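Local coordinates for ubiquitin domain-containing protein DSK2,putative (Plasmodium falciparum, PDB 6JL3) that probably acts as a shuttle factor, its ubiquitin-like domain being recognised by ubiquitin receptors of the proteasome, at residues A[23-28]-A[55-61]; A[30-34]-A[44-48]; A[5-11]-A[67-73]. All coordinates share one frame; numbering follows the deposited sequence.

Contact 1. Residues A[23-28]-A[55-61]; sequences PDITVL and KDKESLT
The N-terminal end of the helix in this ubiquitin-like fold is tied to the loop after strand 52-53, where Val27 and Leu28 meet Lys55, Asp56 and Glu58. Leu28 N gives a hydrogen bond of 2.9 Å to Asp56 O, reached on a lone pair in the carbonyl plane. Val27 N gives another to Glu58 O, nearly along the C=O axis. Further on, Leu60 N binds Ile25 O at 2.9 Å with an N-H...O angle of 163°. Thr26 and Ser59 form a single backbone bridge between the last two bonds. Two first-turn amides of the helix are thus satisfied by loop carbonyls. Thr26 is the N-cap, and its OG1 accepts a bond from Asp29 N. Lys55 to Glu58 form a type I turn.

Val27 faces this turn. Its CG1 is trans to the backbone N (chi1 171°), which leaves CG2 beside that N and turned to the loop. CB and CG2 both lie 3.2 Å from Lys55 O, and CG2 also packs on Leu60 CD2. Ile25 and Leu60 run alongside each other, with CG1 of Ile25 3.7 Å from CD1 of Leu60. At the other end, the methyl CG2 of Thr61 lies against Pro23 O. A capped helix start bonded to the long loop before the last strand belongs to the beta-grasp fold of ubiquitin.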
loop_
_atom_site.group_PDB
_atom_site.type_symbol
_atom_site.label_atom_id
_atom_site.label_comp_id
_atom_site.label_asym_id
_atom_site.label_seq_id
_atom_site.Cartn_x
_atom_site.Cartn_y
_atom_site.Cartn_z
ATOM N N PRO A 23 -9.502 0.776 -6.628
ATOM C CA PRO A 23 -8.424 1.740 -6.912
ATOM C C PRO A 23 -8.604 3.103 -6.268
ATOM O O PRO A 23 -7.632 3.869 -6.235
ATOM C CB PRO A 23 -8.416 1.837 -8.445
ATOM C CG PRO A 23 -9.730 1.307 -8.884
ATOM C CD PRO A 23 -10.150 0.288 -7.858
ATOM N N ASP A 24 -9.787 3.429 -5.746
ATOM C CA ASP A 24 -10.032 4.750 -5.179
ATOM C C ASP A 24 -10.048 4.770 -3.652
ATOM O O ASP A 24 -10.411 5.795 -3.066
ATOM C CB ASP A 24 -11.317 5.362 -5.746
ATOM C CG ASP A 24 -12.528 4.464 -5.584
ATOM O OD1 ASP A 24 -12.379 3.289 -5.185
ATOM O OD2 ASP A 24 -13.644 4.949 -5.870
ATOM N N ILE A 25 -9.652 3.682 -2.988
ATOM C CA ILE A 25 -9.505 3.745 -1.536
ATOM C C ILE A 25 -8.397 4.747 -1.193
ATOM O O ILE A 25 -7.581 5.129 -2.038
ATOM C CB ILE A 25 -9.230 2.366 -0.912
ATOM C CG1 ILE A 25 -7.875 1.824 -1.369
ATOM C CG2 ILE A 25 -10.372 1.395 -1.229
ATOM C CD1 ILE A 25 -7.455 0.559 -0.628
ATOM N N THR A 26 -8.368 5.171 0.065
ATOM C CA THR A 26 -7.316 6.090 0.478
ATOM C C THR A 26 -6.055 5.320 0.870
ATOM O O THR A 26 -6.074 4.104 1.105
ATOM C CB THR A 26 -7.753 6.928 1.674
ATOM O OG1 THR A 26 -7.970 6.047 2.789
ATOM C CG2 THR A 26 -9.003 7.722 1.347
ATOM N N VAL A 27 -4.951 6.062 0.984
ATOM C CA VAL A 27 -3.705 5.495 1.498
ATOM C C VAL A 27 -3.905 4.908 2.891
ATOM O O VAL A 27 -3.396 3.822 3.202
ATOM C CB VAL A 27 -2.605 6.571 1.470
ATOM C CG1 VAL A 27 -1.351 6.101 2.186
ATOM C CG2 VAL A 27 -2.311 6.958 0.028
ATOM N N LEU A 28 -4.647 5.605 3.751
ATOM C CA LEU A 28 -4.927 5.071 5.082
ATOM C C LEU A 28 -5.707 3.759 4.997
ATOM O O LEU A 28 -5.402 2.800 5.720
ATOM C CB LEU A 28 -5.671 6.105 5.925
ATOM C CG LEU A 28 -5.940 5.673 7.371
ATOM C CD1 LEU A 28 -4.650 5.347 8.119
ATOM C CD2 LEU A 28 -6.745 6.740 8.124
ATOM N N LYS A 55 0.483 9.729 0.994
ATOM C CA LYS A 55 -0.154 10.516 2.050
ATOM C C LYS A 55 -1.514 9.938 2.444
ATOM O O LYS A 55 -2.383 9.734 1.588
ATOM C CB LYS A 55 -0.315 11.970 1.590
ATOM C CG LYS A 55 1.007 12.714 1.342
ATOM C CD LYS A 55 1.847 12.782 2.615
ATOM C CE LYS A 55 3.220 13.417 2.396
ATOM N NZ LYS A 55 3.129 14.864 2.050
ATOM N N ASP A 56 -1.712 9.767 3.756
ATOM C CA ASP A 56 -2.824 8.997 4.312
ATOM C C ASP A 56 -4.180 9.371 3.726
ATOM O O ASP A 56 -5.007 8.496 3.442
ATOM C CB ASP A 56 -2.914 9.242 5.824
ATOM C CG ASP A 56 -1.959 8.410 6.637
ATOM O OD1 ASP A 56 -1.284 7.538 6.063
ATOM O OD2 ASP A 56 -1.899 8.639 7.868
ATOM N N LYS A 57 -4.479 10.668 3.652
ATOM C CA LYS A 57 -5.840 11.099 3.333
ATOM C C LYS A 57 -6.161 11.026 1.848
ATOM O O LYS A 57 -7.315 11.250 1.468
ATOM C CB LYS A 57 -6.100 12.515 3.857
ATOM C CG LYS A 57 -6.097 12.575 5.375
ATOM C CD LYS A 57 -6.321 13.976 5.914
ATOM C CE LYS A 57 -6.518 13.936 7.422
ATOM N NZ LYS A 57 -6.883 15.269 7.977
ATOM N N GLU A 58 -5.194 10.689 1.008
ATOM C CA GLU A 58 -5.379 10.790 -0.428
ATOM C C GLU A 58 -5.846 9.481 -1.041
ATOM O O GLU A 58 -5.419 8.388 -0.636
ATOM C CB GLU A 58 -4.078 11.225 -1.100
ATOM C CG GLU A 58 -3.516 12.576 -0.634
ATOM C CD GLU A 58 -4.410 13.798 -0.922
ATOM O OE1 GLU A 58 -5.647 13.679 -1.032
ATOM O OE2 GLU A 58 -3.850 14.908 -1.015
ATOM N N SER A 59 -6.732 9.593 -2.028
ATOM C CA SER A 59 -7.143 8.447 -2.826
ATOM C C SER A 59 -5.981 7.957 -3.679
ATOM O O SER A 59 -5.217 8.757 -4.230
ATOM C CB SER A 59 -8.287 8.856 -3.749
ATOM O OG SER A 59 -8.647 7.797 -4.618
ATOM N N LEU A 60 -5.867 6.629 -3.813
ATOM C CA LEU A 60 -4.786 6.060 -4.608
ATOM C C LEU A 60 -4.855 6.500 -6.063
ATOM O O LEU A 60 -3.825 6.522 -6.748
ATOM C CB LEU A 60 -4.834 4.533 -4.541
ATOM C CG LEU A 60 -4.631 3.894 -3.170
ATOM C CD1 LEU A 60 -4.712 2.376 -3.306
ATOM C CD2 LEU A 60 -3.321 4.314 -2.538
ATOM N N THR A 61 -6.049 6.827 -6.560
ATOM C CA THR A 61 -6.169 7.297 -7.938
ATOM C C THR A 61 -5.330 8.543 -8.186
ATOM O O THR A 61 -4.853 8.744 -9.302
ATOM C CB THR A 61 -7.635 7.546 -8.286
ATOM O OG1 THR A 61 -8.226 8.417 -7.315
ATOM C CG2 THR A 61 -8.392 6.233 -8.327
#

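Contact 2. Residues A[30-34]-A[44-48]; sequences LKKIC and AQRII
Lys31 and Gln45 both start with CG anti to the carbonyl carbon (chi1 near -70° in each) and then run extended. The two chains lie antiparallel alongside one another, Gln45 toward the helix and Lys31 toward the strand. The helix of the beta-grasp fold here lies over strand 45-48 of the sheet. The axes of the short segments come within 9.7 Å and make an angle of 114°.

Gln45 reaches to the helix. Its NE2 donates to Lys31 O at 3.2 Å, the donor standing 27° off the plane of the Lys31 carbonyl. The same nitrogen also bonds Ile40 O, so two carbonyls fix the rotation of the amide. OE1 is turned to carbon: it lies 3.3 Å from Lys31 CB and touches Cys34 CB.

Lys31 reaches back to the strand. Its CG, like CB, lies along Gln45 OE1, and it packs against Ile47 CD1. Its NZ forms a salt bridge with Asp56. Weak bonds from NZ go to Gln45 O and to a water, and that water accepts a firmer bond from Ile47 N. The acid would favour the charged form of the buried lysine, although the Arg46 guanidinium stands nearby. Arg46 NH1 also donates to Gln45 O, from above the carbonyl plane but with the acceptor in the guanidinium plane. It makes a second bond to Glu43 O.

Ile47 carries the apolar side of the contact. It points at the helix and its CD1 is the atom that touches. Leu30 crosses it at an angle, both CG and CD2 packing on that methyl. Cys34 stands at the margin, with SG 4.5 Å from Ile47 CD1.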
loop_
_atom_site.group_PDB
_atom_site.type_symbol
_atom_site.label_atom_id
_atom_site.label_comp_id
_atom_site.label_asym_id
_atom_site.label_seq_id
_atom_site.Cartn_x
_atom_site.Cartn_y
_atom_site.Cartn_z
ATOM N N LEU A 30 -5.494 1.648 2.631
ATOM C CA LEU A 30 -4.507 0.670 2.183
ATOM C C LEU A 30 -3.589 0.243 3.320
ATOM O O LEU A 30 -3.247 -0.937 3.421
ATOM C CB LEU A 30 -3.730 1.255 1.006
ATOM C CG LEU A 30 -2.724 0.327 0.335
ATOM C CD1 LEU A 30 -3.416 -0.927 -0.182
ATOM C CD2 LEU A 30 -1.994 1.043 -0.791
ATOM N N LYS A 31 -3.191 1.171 4.197
ATOM C CA LYS A 31 -2.408 0.794 5.369
ATOM C C LYS A 31 -3.189 -0.156 6.272
ATOM O O LYS A 31 -2.622 -1.099 6.838
ATOM C CB LYS A 31 -1.985 2.032 6.155
ATOM C CG LYS A 31 -0.935 2.886 5.468
ATOM C CD LYS A 31 -0.546 4.087 6.320
ATOM C CE LYS A 31 0.624 4.827 5.699
ATOM N NZ LYS A 31 0.920 6.091 6.420
ATOM N N LYS A 32 -4.489 0.085 6.445
ATOM C CA LYS A 32 -5.305 -0.820 7.250
ATOM C C LYS A 32 -5.315 -2.220 6.650
ATOM O O LYS A 32 -5.240 -3.218 7.381
ATOM C CB LYS A 32 -6.719 -0.262 7.418
ATOM C CG LYS A 32 -6.756 0.968 8.313
ATOM C CD LYS A 32 -8.089 1.683 8.257
ATOM C CE LYS A 32 -8.092 2.851 9.229
ATOM N NZ LYS A 32 -9.369 3.614 9.178
ATOM N N ILE A 33 -5.387 -2.319 5.319
ATOM C CA ILE A 33 -5.269 -3.611 4.653
ATOM C C ILE A 33 -3.900 -4.225 4.929
ATOM O O ILE A 33 -3.784 -5.409 5.270
ATOM C CB ILE A 33 -5.529 -3.456 3.142
ATOM C CG1 ILE A 33 -6.996 -3.107 2.875
ATOM C CG2 ILE A 33 -5.134 -4.731 2.402
ATOM C CD1 ILE A 33 -7.279 -2.683 1.439
ATOM N N CYS A 34 -2.835 -3.435 4.793
ATOM C CA CYS A 34 -1.490 -3.955 5.012
ATOM C C CYS A 34 -1.334 -4.498 6.427
ATOM O O CYS A 34 -0.684 -5.534 6.637
ATOM C CB CYS A 34 -0.445 -2.874 4.746
ATOM S SG CYS A 34 -0.188 -2.492 3.013
ATOM N N ALA A 44 3.047 2.958 12.076
ATOM C CA ALA A 44 4.464 2.769 11.776
ATOM C C ALA A 44 4.735 2.535 10.297
ATOM O O ALA A 44 5.901 2.487 9.894
ATOM C CB ALA A 44 5.023 1.579 12.559
ATOM N N GLN A 45 3.694 2.371 9.486
ATOM C CA GLN A 45 3.880 2.043 8.086
ATOM C C GLN A 45 4.197 3.269 7.252
ATOM O O GLN A 45 3.585 4.333 7.414
ATOM C CB GLN A 45 2.601 1.456 7.515
ATOM C CG GLN A 45 2.235 0.101 8.011
ATOM C CD GLN A 45 0.954 -0.401 7.390
ATOM O OE1 GLN A 45 0.578 -0.002 6.284
ATOM N NE2 GLN A 45 0.258 -1.274 8.103
ATOM N N ARG A 46 5.108 3.092 6.299
ATOM C CA ARG A 46 5.321 4.067 5.234
ATOM C C ARG A 46 5.206 3.314 3.916
ATOM O O ARG A 46 5.941 2.338 3.688
ATOM C CB ARG A 46 6.696 4.733 5.372
ATOM C CG ARG A 46 6.921 5.425 6.715
ATOM C CD ARG A 46 5.993 6.622 6.919
ATOM N NE ARG A 46 6.232 7.291 8.197
ATOM C CZ ARG A 46 5.571 7.033 9.318
ATOM N NH1 ARG A 46 4.613 6.118 9.342
ATOM N NH2 ARG A 46 5.865 7.698 10.427
ATOM N N ILE A 47 4.249 3.718 3.078
ATOM C CA ILE A 47 4.058 3.117 1.764
ATOM C C ILE A 47 4.803 3.958 0.738
ATOM O O ILE A 47 4.561 5.172 0.613
ATOM C CB ILE A 47 2.570 2.964 1.416
ATOM C CG1 ILE A 47 1.883 2.040 2.425
ATOM C CG2 ILE A 47 2.433 2.443 -0.012
ATOM C CD1 ILE A 47 0.394 1.846 2.196
ATOM N N ILE A 48 5.716 3.312 0.009
ATOM C CA ILE A 48 6.603 3.968 -0.945
ATOM C C ILE A 48 6.181 3.546 -2.345
ATOM O O ILE A 48 6.118 2.352 -2.648
ATOM C CB ILE A 48 8.079 3.588 -0.704
ATOM C CG1 ILE A 48 8.443 3.676 0.787
ATOM C CG2 ILE A 48 8.979 4.411 -1.634
ATOM C CD1 ILE A 48 8.252 5.005 1.427
HETATM O O HOH W 1 2.891 6.219 3.715
#

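Contact 3. Residues A[5-11]-A[67-73]; sequences INVSFKV and DGNTMHL
Phe9 and Met71 form the apolar centre, their side chains running alongside each other in the same direction on the face of the sheet beneath helix 27-35. Met71 CB packs on Phe9 CE2 at 3.8 Å. Its sulfur makes a Met-aromatic contact, SD being 5.0 Å from the ring centroid in an oblique position. Met71 CG stands beside the backbone N (chi1 -55°) and the chain then runs extended, which takes CG and CE to Val7 CG1. On the other flank Leu73 lies beside Val11, CB to CG2 at 4.1 Å, and its CB also touches Phe9 CD2. Leu30 and Cys34 of the helix pack on this layer, and the Phe9 ring meets that of Phe17.

The two strands run parallel. Ser8 N binds Asn69 O, and Met71 N binds Ser8 O at 2.8 Å. Lys10 N then binds Met71 O, and Leu73 N binds Lys10 O. These bonds are nearly straight, and CA-H groups such as that of Phe9 add contacts to the same carbonyls.

On the opposite face Lys10 is extended alongside His72, with its CB 3.8 Å from His72 CD2, and crosses Thr70. Ser8 OG binds Thr18 of the adjoining strand.

At the polar edge the pairing passes into a loop. Gly68 N donates to Asn6 O at 2.7 Å. Asn6 N donates to Asp67 OD1 at 2.8 Å, N-H...O angle 168°, coming from above the carboxylate plane. The carboxylate thus does the work of a main-chain carbonyl. Two central parallel strands, formed from the first and last strands of the chain, are typical of the ubiquitin beta-grasp fold.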
loop_
_atom_site.group_PDB
_atom_site.type_symbol
_atom_site.label_atom_id
_atom_site.label_comp_id
_atom_site.label_asym_id
_atom_site.label_seq_id
_atom_site.Cartn_x
_atom_site.Cartn_y
_atom_site.Cartn_z
ATOM N N ILE A 5 -8.378 -4.071 -8.448
ATOM C CA ILE A 5 -7.082 -4.218 -9.087
ATOM C C ILE A 5 -6.157 -4.906 -8.086
ATOM O O ILE A 5 -6.356 -4.836 -6.873
ATOM C CB ILE A 5 -6.494 -2.857 -9.534
ATOM C CG1 ILE A 5 -6.207 -1.957 -8.327
ATOM C CG2 ILE A 5 -7.431 -2.165 -10.527
ATOM C CD1 ILE A 5 -5.281 -0.777 -8.646
ATOM N N ASN A 6 -5.123 -5.557 -8.604
ATOM C CA ASN A 6 -4.123 -6.173 -7.746
ATOM C C ASN A 6 -2.963 -5.215 -7.517
ATOM O O ASN A 6 -2.475 -4.570 -8.449
ATOM C CB ASN A 6 -3.585 -7.461 -8.376
ATOM C CG ASN A 6 -4.598 -8.579 -8.363
ATOM O OD1 ASN A 6 -5.224 -8.858 -7.338
ATOM N ND2 ASN A 6 -4.773 -9.225 -9.508
ATOM N N VAL A 7 -2.531 -5.121 -6.264
ATOM C CA VAL A 7 -1.327 -4.395 -5.891
ATOM C C VAL A 7 -0.472 -5.321 -5.039
ATOM O O VAL A 7 -0.969 -5.948 -4.094
ATOM C CB VAL A 7 -1.646 -3.095 -5.129
ATOM C CG1 VAL A 7 -0.366 -2.398 -4.685
ATOM C CG2 VAL A 7 -2.499 -2.178 -6.000
ATOM N N SER A 8 0.802 -5.429 -5.390
ATOM C CA SER A 8 1.750 -6.252 -4.665
ATOM C C SER A 8 2.606 -5.375 -3.765
ATOM O O SER A 8 2.892 -4.220 -4.084
ATOM C CB SER A 8 2.648 -7.012 -5.638
ATOM O OG SER A 8 1.893 -7.935 -6.394
ATOM N N PHE A 9 3.019 -5.943 -2.638
ATOM C CA PHE A 9 3.870 -5.261 -1.681
ATOM C C PHE A 9 5.141 -6.053 -1.440
ATOM O O PHE A 9 5.100 -7.276 -1.240
ATOM C CB PHE A 9 3.149 -5.068 -0.356
ATOM C CG PHE A 9 2.123 -4.011 -0.421
ATOM C CD1 PHE A 9 0.847 -4.312 -0.850
ATOM C CD2 PHE A 9 2.441 -2.701 -0.112
ATOM C CE1 PHE A 9 -0.098 -3.334 -0.943
ATOM C CE2 PHE A 9 1.496 -1.718 -0.197
ATOM C CZ PHE A 9 0.225 -2.035 -0.617
ATOM N N LYS A 10 6.263 -5.346 -1.459
ATOM C CA LYS A 10 7.538 -5.839 -0.969
ATOM C C LYS A 10 7.783 -5.163 0.369
ATOM O O LYS A 10 7.834 -3.925 0.444
ATOM C CB LYS A 10 8.647 -5.521 -1.961
ATOM C CG LYS A 10 8.524 -6.336 -3.232
ATOM C CD LYS A 10 9.615 -6.003 -4.220
ATOM C CE LYS A 10 9.672 -7.015 -5.357
ATOM N NZ LYS A 10 10.861 -6.770 -6.227
ATOM N N VAL A 11 7.893 -5.973 1.420
ATOM C CA VAL A 11 7.981 -5.501 2.792
ATOM C C VAL A 11 9.357 -5.834 3.344
ATOM O O VAL A 11 9.902 -6.913 3.072
ATOM C CB VAL A 11 6.892 -6.172 3.656
ATOM C CG1 VAL A 11 6.843 -5.551 5.039
ATOM C CG2 VAL A 11 5.538 -6.112 2.964
ATOM N N ASP A 67 -3.348 -1.768 -11.984
ATOM C CA ASP A 67 -3.404 -3.210 -11.765
ATOM C C ASP A 67 -2.054 -3.854 -12.039
ATOM O O ASP A 67 -1.503 -3.729 -13.139
ATOM C CB ASP A 67 -4.468 -3.771 -12.711
ATOM C CG ASP A 67 -4.898 -5.183 -12.384
ATOM O OD1 ASP A 67 -4.464 -5.748 -11.370
ATOM O OD2 ASP A 67 -5.685 -5.729 -13.175
ATOM N N GLY A 68 -1.519 -4.525 -11.024
ATOM C CA GLY A 68 -0.238 -5.195 -11.119
ATOM C C GLY A 68 0.926 -4.420 -10.542
ATOM O O GLY A 68 2.024 -4.976 -10.448
ATOM N N ASN A 69 0.725 -3.161 -10.158
ATOM C CA ASN A 69 1.814 -2.374 -9.601
ATOM C C ASN A 69 2.338 -3.005 -8.313
ATOM O O ASN A 69 1.608 -3.676 -7.576
ATOM C CB ASN A 69 1.353 -0.941 -9.273
ATOM C CG ASN A 69 1.238 -0.008 -10.491
ATOM O OD1 ASN A 69 0.670 1.082 -10.368
ATOM N ND2 ASN A 69 1.768 -0.412 -11.640
ATOM N N THR A 70 3.610 -2.743 -8.033
ATOM C CA THR A 70 4.252 -3.117 -6.784
ATOM C C THR A 70 4.611 -1.854 -6.012
ATOM O O THR A 70 5.087 -0.874 -6.586
ATOM C CB THR A 70 5.514 -3.957 -7.041
ATOM O OG1 THR A 70 5.148 -5.164 -7.723
ATOM C CG2 THR A 70 6.219 -4.309 -5.737
ATOM N N MET A 71 4.344 -1.875 -4.716
ATOM C CA MET A 71 4.747 -0.832 -3.791
ATOM C C MET A 71 5.665 -1.449 -2.746
ATOM O O MET A 71 5.703 -2.668 -2.563
ATOM C CB MET A 71 3.528 -0.233 -3.090
ATOM C CG MET A 71 2.472 0.289 -4.044
ATOM S SD MET A 71 1.200 1.231 -3.189
ATOM C CE MET A 71 0.140 1.710 -4.547
ATOM N N HIS A 72 6.413 -0.599 -2.056
ATOM C CA HIS A 72 7.208 -1.040 -0.927
ATOM C C HIS A 72 6.562 -0.576 0.363
ATOM O O HIS A 72 5.992 0.515 0.436
ATOM C CB HIS A 72 8.640 -0.527 -1.002
ATOM C CG HIS A 72 9.455 -1.200 -2.047
ATOM N ND1 HIS A 72 9.321 -0.919 -3.389
ATOM C CD2 HIS A 72 10.408 -2.158 -1.958
ATOM C CE1 HIS A 72 10.164 -1.661 -4.081
ATOM N NE2 HIS A 72 10.836 -2.424 -3.236
ATOM N N LEU A 73 6.652 -1.413 1.376
ATOM C CA LEU A 73 6.180 -1.098 2.717
ATOM C C LEU A 73 7.365 -1.185 3.664
ATOM O O LEU A 73 8.016 -2.236 3.764
ATOM C CB LEU A 73 5.079 -2.076 3.122
ATOM C CG LEU A 73 4.471 -1.857 4.497
ATOM C CD1 LEU A 73 3.781 -0.517 4.585
ATOM C CD2 LEU A 73 3.504 -2.993 4.785
#

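How the contacts relate
The three contacts lie in one small ubiquitin-like domain. Along the chain, contact 3 joins the two ends, contact 1 comes within it, and contact 2 lies within contact 1. Contacts 1 and 2 share helix 27-35, with centres about 11 Å apart. They meet where Ile25 packs on Ile33 and Leu60 on Leu30. Contacts 2 and 3 reach the same sheet, where strands 45-49 and 70-75 are neighbours, and their centres are also about 11 Å apart. The centres of contacts 1 and 3 are about 14 Å apart, and the two touch through Pro23 and Ile5. Together they set sheet, helix and long loop around one core, as in ubiquitin.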